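Local coordinates for flower-specific defensin (Nicotiana alata, PDB 4CQK), which defends the plant against fungi such as Fusarium oxysporum and Botrytis cinerea and slows the growth of Helicoverpa caterpillars, at residues A[5-10]-A[25-30]; A[29-34]-A[42-47]. One frame throughout, in Å; residues are numbered along the deposited sequence.

Interaction 1 (A[5-10]-A[25-30]); sequences TESNTF and ISEKFT. With SO4 (sulfate ion), chain U.
Glu27, just past the end of helix 17-26, reaches across to the turn that follows strand 3-6 and sets its carboxylate among three consecutive residues, Ser7, Asn8 and Thr9. Its CB lies at the edge of the Phe29 ring, in the ring plane. With CG anti to the carbonyl carbon (chi1 -69°) and the chain extended beyond it, the side chain runs straight at the turn; CG passes 3.9 Å from Thr9 OG1, and CD brings both oxygens up to the loop. OE1 accepts from Asn8 N on its syn side, at 2.9 Å and nearly straight (170°), and has a second partner in a salt bridge from Arg1 of the second subunit. OE2 accepts three bonds: from Ser7 OG on the syn side at 2.6 Å, from Thr9 OG1 on the anti side at 2.7 Å, and from Thr9 N, which comes from above the carboxylate plane at 2.9 Å. Five donors thus fix the group's rotation, and the cluster would probably favour its ionised form. Ser7 OG in turn accepts from Phe10 N, an ST motif that braces the turn, while one water donates to both Thr9 OG1 and Ser26 OG. Farther along, Thr5 CG2 touches Phe29 CZ at 3.5 Å, the two side chains crossing at about a right angle. Asn8 ND2 binds a sulfate, probably from the crystallisation liquor, that Arg1 of the second subunit also holds. Lys28, with positive phi, ends the helix in a Schellman motif, and the carboxylate ties this helix end to the loop that leaves the first strand, 3-6, of the cysteine-stabilised alpha-beta defensin fold.

Interaction 2 (A[29-34]-A[42-47]); sequences FTDGHC and LCTKPC. With PIO ([(2R)-2-octanoyloxy-3-[oxidanyl-[(1R,2R,3S,4R,5R,6S)-2,3,6-tris(oxidanyl)-4,5-diphosphonooxy-cyclohexyl]oxy-phosphoryl]oxy-propyl] octanoate), chain O.
Cys43 CB sits over one face of the Phe29 ring, 3.7 Å from its centroid, in a CH-pi contact, with SG oblique to the ring. Lys45 CG, between its backbone N and carbonyl carbon (chi1 63°), starts an extended chain whose CG and CD pass Phe29 CD2 at 3.7 Å; NZ goes on to Cys47 O of the second subunit. Thr30 and Asp31 both donate their N-H to Thr44 O, a classic beta bulge. Asp31 and Thr44 side chains lie alongside each other, and Thr44 OG1 meets two waters, one shared with Thr30 OG1 and the other with His33 ND1. His33 CG lies between its own backbone N and carbonyl carbon (chi1 65°), on the same face as Asp31 and Thr44; its other nitrogen, NE2, bonds phosphate oxygen O51 of the phosphoinositide at 2.9 Å, with O51 in the ring plane, and O53 more weakly. Leu42 CD1 packs 3.9 Å from C6 of the inositol ring. Gly32 CA lies 3.0 Å from Leu42 O, a close approach of the two backbones. Strand 41-45 is the middle strand of the sheet, between 31-34 and 3-6; the disulfide from Cys43 to Cys24 and salt bridges from Asp31 to Arg21 and Lys17 join this hairpin to helix 17-26.

Interactions 1 and 2 have centres about 7 Å apart in this small protein and share Phe29 and Thr30, the last two residues of the link between helix 17-26 and strand 31-34. Along the chain, strand 3-6 and its turn come first, then the helix end, then the hairpin of 31-34 and 41-45. The two contacts also meet through the sheet: Thr5 O lies 2.7 Å from Cys43 N, a probable hydrogen bond between adjacent strands, and Ser7 CB packs on Cys43 SG. Interaction 1 thus fastens the helix end to the loop leaving one edge strand while interaction 2 pairs the other edge strand with the central one. Both also touch the second subunit, and interaction 2 contributes to the phosphoinositide site.

Interaction 1 (A[5-10]-A[25-30])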
loop_
_atom_site.group_PDB
_atom_site.type_symbol
_atom_site.label_atom_id
_atom_site.label_comp_id
_atom_site.label_asym_id
_atom_site.label_seq_id
_atom_site.Cartn_x
_atom_site.Cartn_y
_atom_site.Cartn_z
ATOM N N THR A 5 -1.290 -1.794 3.362
ATOM C CA THR A 5 -2.739 -1.672 3.401
ATOM C C THR A 5 -3.165 -1.279 4.814
ATOM O O THR A 5 -2.351 -1.262 5.726
ATOM C CB THR A 5 -3.452 -2.994 2.998
ATOM O OG1 THR A 5 -4.844 -2.727 2.743
ATOM C CG2 THR A 5 -3.365 -4.022 4.108
ATOM N N GLU A 6 -4.435 -0.964 5.009
ATOM C CA GLU A 6 -4.896 -0.583 6.352
ATOM C C GLU A 6 -5.384 -1.809 7.139
ATOM O O GLU A 6 -6.135 -2.624 6.625
ATOM C CB GLU A 6 -6.040 0.438 6.250
ATOM C CG GLU A 6 -6.485 0.975 7.618
ATOM C CD GLU A 6 -7.536 2.083 7.509
ATOM O OE1 GLU A 6 -8.092 2.264 6.408
ATOM O OE2 GLU A 6 -7.788 2.751 8.523
ATOM N N SER A 7 -4.955 -1.894 8.392
ATOM C CA SER A 7 -5.356 -2.962 9.308
ATOM C C SER A 7 -6.879 -3.120 9.388
ATOM O O SER A 7 -7.602 -2.136 9.588
ATOM C CB SER A 7 -4.845 -2.646 10.713
ATOM O OG SER A 7 -5.309 -3.606 11.640
ATOM N N ASN A 8 -7.360 -4.362 9.336
ATOM C CA ASN A 8 -8.784 -4.604 9.530
ATOM C C ASN A 8 -9.185 -4.643 11.003
ATOM O O ASN A 8 -10.343 -4.401 11.328
ATOM C CB ASN A 8 -9.200 -5.929 8.876
ATOM C CG ASN A 8 -9.331 -5.822 7.372
ATOM O OD1 ASN A 8 -9.458 -4.721 6.827
ATOM N ND2 ASN A 8 -9.286 -6.969 6.683
ATOM N N THR A 9 -8.225 -4.973 11.875
ATOM C CA THR A 9 -8.560 -5.304 13.259
ATOM C C THR A 9 -8.091 -4.285 14.285
ATOM O O THR A 9 -8.627 -4.252 15.391
ATOM C CB THR A 9 -8.015 -6.710 13.658
ATOM O OG1 THR A 9 -6.577 -6.686 13.743
ATOM C CG2 THR A 9 -8.507 -7.757 12.673
ATOM N N PHE A 10 -7.104 -3.448 13.945
ATOM C CA PHE A 10 -6.566 -2.534 14.951
ATOM C C PHE A 10 -7.637 -1.558 15.415
ATOM O O PHE A 10 -8.233 -0.863 14.606
ATOM C CB PHE A 10 -5.385 -1.722 14.403
ATOM C CG PHE A 10 -4.812 -0.777 15.400
ATOM C CD1 PHE A 10 -3.967 -1.247 16.393
ATOM C CD2 PHE A 10 -5.092 0.577 15.339
ATOM C CE1 PHE A 10 -3.413 -0.373 17.339
ATOM C CE2 PHE A 10 -4.545 1.451 16.274
ATOM C CZ PHE A 10 -3.702 0.971 17.274
ATOM N N ILE A 25 0.702 -8.178 12.477
ATOM C CA ILE A 25 1.269 -9.531 12.478
ATOM C C ILE A 25 0.125 -10.536 12.607
ATOM O O ILE A 25 0.130 -11.583 11.960
ATOM C CB ILE A 25 2.297 -9.708 13.619
ATOM C CG1 ILE A 25 3.551 -8.914 13.245
ATOM C CG2 ILE A 25 2.628 -11.214 13.857
ATOM C CD1 ILE A 25 4.464 -8.670 14.434
ATOM N N SER A 26 -0.881 -10.203 13.408
ATOM C CA SER A 26 -2.007 -11.125 13.578
ATOM C C SER A 26 -2.848 -11.251 12.308
ATOM O O SER A 26 -3.626 -12.188 12.182
ATOM C CB SER A 26 -2.899 -10.717 14.756
ATOM O OG SER A 26 -3.801 -9.668 14.418
ATOM N N GLU A 27 -2.692 -10.304 11.380
ATOM C CA GLU A 27 -3.393 -10.326 10.106
ATOM C C GLU A 27 -2.520 -10.874 8.977
ATOM O O GLU A 27 -2.862 -10.748 7.808
ATOM C CB GLU A 27 -3.818 -8.890 9.752
ATOM C CG GLU A 27 -4.926 -8.362 10.683
ATOM C CD GLU A 27 -5.371 -6.961 10.350
ATOM O OE1 GLU A 27 -5.491 -6.634 9.154
ATOM O OE2 GLU A 27 -5.614 -6.187 11.293
ATOM N N LYS A 28 -1.384 -11.468 9.346
ATOM C CA LYS A 28 -0.467 -12.089 8.389
ATOM C C LYS A 28 0.309 -11.096 7.530
ATOM O O LYS A 28 0.611 -11.349 6.348
ATOM C CB LYS A 28 -1.187 -13.142 7.533
ATOM C CG LYS A 28 -1.687 -14.349 8.365
ATOM C CD LYS A 28 -2.192 -15.468 7.426
ATOM C CE LYS A 28 -2.685 -16.684 8.195
ATOM N NZ LYS A 28 -3.825 -16.354 9.080
ATOM N N PHE A 29 0.667 -9.979 8.157
ATOM C CA PHE A 29 1.636 -9.047 7.588
ATOM C C PHE A 29 2.881 -9.119 8.429
ATOM O O PHE A 29 2.870 -9.744 9.488
ATOM C CB PHE A 29 1.056 -7.634 7.603
ATOM C CG PHE A 29 -0.059 -7.465 6.622
ATOM C CD1 PHE A 29 -1.349 -7.854 6.961
ATOM C CD2 PHE A 29 0.190 -6.954 5.348
ATOM C CE1 PHE A 29 -2.381 -7.730 6.040
ATOM C CE2 PHE A 29 -0.840 -6.821 4.415
ATOM C CZ PHE A 29 -2.120 -7.212 4.764
ATOM N N THR A 30 3.975 -8.548 7.956
ATOM C CA THR A 30 5.217 -8.674 8.702
ATOM C C THR A 30 5.535 -7.475 9.587
ATOM O O THR A 30 6.482 -7.532 10.355
ATOM C CB THR A 30 6.419 -8.958 7.785
ATOM O OG1 THR A 30 6.587 -7.874 6.863
ATOM C CG2 THR A 30 6.202 -10.281 7.010
HETATM S S SO4 U . -8.452 -9.065 3.172
HETATM O O1 SO4 U . -7.614 -8.117 2.448
HETATM O O2 SO4 U . -9.489 -8.323 3.890
HETATM O O3 SO4 U . -9.078 -9.986 2.230
HETATM O O4 SO4 U . -7.649 -9.824 4.124
HETATM O O HOH W 1 -5.523 -7.548 16.117
#

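Interaction 2 (A[29-34]-A[42-47])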
loop_
_atom_site.group_PDB
_atom_site.type_symbol
_atom_site.label_atom_id
_atom_site.label_comp_id
_atom_site.label_asym_id
_atom_site.label_seq_id
_atom_site.Cartn_x
_atom_site.Cartn_y
_atom_site.Cartn_z
ATOM N N PHE A 29 0.667 -9.979 8.157
ATOM C CA PHE A 29 1.636 -9.047 7.588
ATOM C C PHE A 29 2.881 -9.119 8.429
ATOM O O PHE A 29 2.870 -9.744 9.488
ATOM C CB PHE A 29 1.056 -7.634 7.603
ATOM C CG PHE A 29 -0.059 -7.465 6.622
ATOM C CD1 PHE A 29 -1.349 -7.854 6.961
ATOM C CD2 PHE A 29 0.190 -6.954 5.348
ATOM C CE1 PHE A 29 -2.381 -7.730 6.040
ATOM C CE2 PHE A 29 -0.840 -6.821 4.415
ATOM C CZ PHE A 29 -2.120 -7.212 4.764
ATOM N N THR A 30 3.975 -8.548 7.956
ATOM C CA THR A 30 5.217 -8.674 8.702
ATOM C C THR A 30 5.535 -7.475 9.587
ATOM O O THR A 30 6.482 -7.532 10.355
ATOM C CB THR A 30 6.419 -8.958 7.785
ATOM O OG1 THR A 30 6.587 -7.874 6.863
ATOM C CG2 THR A 30 6.202 -10.281 7.010
ATOM N N ASP A 31 4.771 -6.385 9.462
ATOM C CA ASP A 31 5.008 -5.201 10.284
ATOM C C ASP A 31 3.781 -4.303 10.187
ATOM O O ASP A 31 2.909 -4.517 9.356
ATOM C CB ASP A 31 6.259 -4.456 9.761
ATOM C CG ASP A 31 6.743 -3.328 10.687
ATOM O OD1 ASP A 31 6.505 -3.355 11.924
ATOM O OD2 ASP A 31 7.375 -2.404 10.130
ATOM N N GLY A 32 3.731 -3.273 11.023
ATOM C CA GLY A 32 2.709 -2.252 10.857
ATOM C C GLY A 32 3.136 -1.001 11.585
ATOM O O GLY A 32 3.975 -1.058 12.486
ATOM N N HIS A 33 2.575 0.138 11.199
ATOM C CA HIS A 33 2.904 1.362 11.911
ATOM C C HIS A 33 1.844 2.424 11.637
ATOM O O HIS A 33 0.935 2.206 10.822
ATOM C CB HIS A 33 4.259 1.879 11.460
ATOM C CG HIS A 33 4.257 2.301 10.034
ATOM N ND1 HIS A 33 4.430 1.405 9.002
ATOM C CD2 HIS A 33 3.998 3.497 9.460
ATOM C CE1 HIS A 33 4.331 2.045 7.850
ATOM N NE2 HIS A 33 4.060 3.312 8.102
ATOM N N CYS A 34 1.938 3.560 12.326
ATOM C CA CYS A 34 0.872 4.565 12.223
ATOM C C CYS A 34 1.011 5.436 10.969
ATOM O O CYS A 34 2.120 5.920 10.653
ATOM C CB CYS A 34 0.886 5.487 13.435
ATOM S SG CYS A 34 0.774 4.584 15.018
ATOM N N LEU A 42 -1.327 1.055 9.538
ATOM C CA LEU A 42 -1.011 0.520 8.215
ATOM C C LEU A 42 -0.145 -0.728 8.368
ATOM O O LEU A 42 0.836 -0.728 9.122
ATOM C CB LEU A 42 -0.228 1.544 7.391
ATOM C CG LEU A 42 -0.908 2.911 7.267
ATOM C CD1 LEU A 42 -0.045 3.879 6.439
ATOM C CD2 LEU A 42 -2.254 2.735 6.660
ATOM N N CYS A 43 -0.501 -1.801 7.666
ATOM C CA CYS A 43 0.267 -3.051 7.716
ATOM C C CYS A 43 1.126 -3.186 6.466
ATOM O O CYS A 43 0.728 -2.717 5.396
ATOM C CB CYS A 43 -0.702 -4.245 7.729
ATOM S SG CYS A 43 -1.846 -4.233 9.162
ATOM N N THR A 44 2.276 -3.856 6.579
ATOM C CA THR A 44 3.169 -3.973 5.432
ATOM C C THR A 44 3.710 -5.382 5.348
ATOM O O THR A 44 3.840 -6.056 6.368
ATOM C CB THR A 44 4.356 -2.991 5.524
ATOM O OG1 THR A 44 4.989 -3.123 6.803
ATOM C CG2 THR A 44 3.883 -1.550 5.361
ATOM N N LYS A 45 4.058 -5.801 4.130
ATOM C CA LYS A 45 4.701 -7.098 3.906
ATOM C C LYS A 45 5.395 -7.027 2.561
ATOM O O LYS A 45 5.149 -6.104 1.791
ATOM C CB LYS A 45 3.654 -8.224 3.922
ATOM C CG LYS A 45 2.615 -8.133 2.805
ATOM C CD LYS A 45 1.654 -9.317 2.881
ATOM C CE LYS A 45 0.619 -9.266 1.744
ATOM N NZ LYS A 45 -0.326 -10.440 1.797
ATOM N N PRO A 46 6.269 -7.994 2.260
ATOM C CA PRO A 46 6.928 -7.961 0.940
ATOM C C PRO A 46 5.913 -8.117 -0.183
ATOM O O PRO A 46 4.904 -8.805 -0.004
ATOM C CB PRO A 46 7.845 -9.188 0.965
ATOM C CG PRO A 46 8.053 -9.480 2.407
ATOM C CD PRO A 46 6.773 -9.072 3.120
ATOM N N CYS A 47 6.147 -7.473 -1.322
ATOM C CA CYS A 47 5.252 -7.667 -2.455
ATOM C C CYS A 47 5.417 -9.054 -3.067
ATOM O O CYS A 47 4.521 -9.513 -3.785
ATOM C CB CYS A 47 5.491 -6.595 -3.506
ATOM S SG CYS A 47 4.936 -4.986 -2.913
ATOM O OXT CYS A 47 6.430 -9.742 -2.862
HETATM C C1 PIO O . 0.616 8.552 4.768
HETATM O O1 PIO O . -0.586 8.538 5.522
HETATM P P1 PIO O . -1.151 9.880 6.164
HETATM C C2 PIO O . 0.300 8.566 3.270
HETATM O O2 PIO O . -0.472 7.405 2.971
HETATM C C3 PIO O . 1.601 8.520 2.487
HETATM O O3 PIO O . 1.343 8.657 1.072
HETATM C C4 PIO O . 2.340 7.238 2.784
HETATM O O4 PIO O . 3.617 7.167 2.119
HETATM P P4 PIO O . 3.756 6.375 0.724
HETATM C C5 PIO O . 2.625 7.145 4.294
HETATM O O5 PIO O . 3.130 5.829 4.510
HETATM P P5 PIO O . 4.390 5.537 5.456
HETATM C C6 PIO O . 1.383 7.298 5.147
HETATM O O6 PIO O . 1.813 7.434 6.507
HETATM O O11 PIO O . -0.033 10.766 6.621
HETATM O O12 PIO O . -2.249 9.493 7.113
HETATM O O13 PIO O . -1.859 10.557 4.875
HETATM C C1A PIO O . -5.322 13.149 2.750
HETATM O O1A PIO O . -4.853 13.593 1.715
HETATM C C1B PIO O . -2.101 13.743 1.521
HETATM O O1B PIO O . -1.818 12.900 0.711
HETATM C C1C PIO O . -3.284 10.762 4.891
HETATM C C2A PIO O . -6.404 13.877 3.508
HETATM C C2B PIO O . -2.403 15.172 1.134
HETATM C C2C PIO O . -3.596 11.972 4.022
HETATM O O2C PIO O . -4.797 11.888 3.263
HETATM C C3A PIO O . -5.768 14.494 4.742
HETATM C C3B PIO O . -1.391 16.124 1.737
HETATM C C3C PIO O . -2.483 11.925 3.030
HETATM O O3C PIO O . -2.160 13.287 2.872
HETATM O O41 PIO O . 3.230 4.986 0.969
HETATM O O42 PIO O . 5.193 6.466 0.360
HETATM O O43 PIO O . 2.891 7.194 -0.222
HETATM C C4A PIO O . -5.389 15.938 4.419
HETATM C C4B PIO O . -1.668 17.541 1.242
HETATM O O51 PIO O . 3.951 5.918 6.858
HETATM O O52 PIO O . 5.520 6.418 5.032
HETATM O O53 PIO O . 4.611 4.055 5.355
HETATM C C5A PIO O . -4.106 16.358 5.122
HETATM C C5B PIO O . -1.442 17.630 -0.259
HETATM C C6A PIO O . -3.825 17.844 4.919
HETATM C C6B PIO O . -1.987 18.926 -0.849
HETATM C C7A PIO O . -4.918 18.520 4.095
HETATM C C7B PIO O . -1.238 20.127 -0.287
HETATM C C8A PIO O . -5.414 19.783 4.770
HETATM C C8B PIO O . -0.532 20.891 -1.387
HETATM O O HOH W 2 6.930 -5.155 6.640
HETATM O O HOH W 3 5.330 -1.134 8.737
#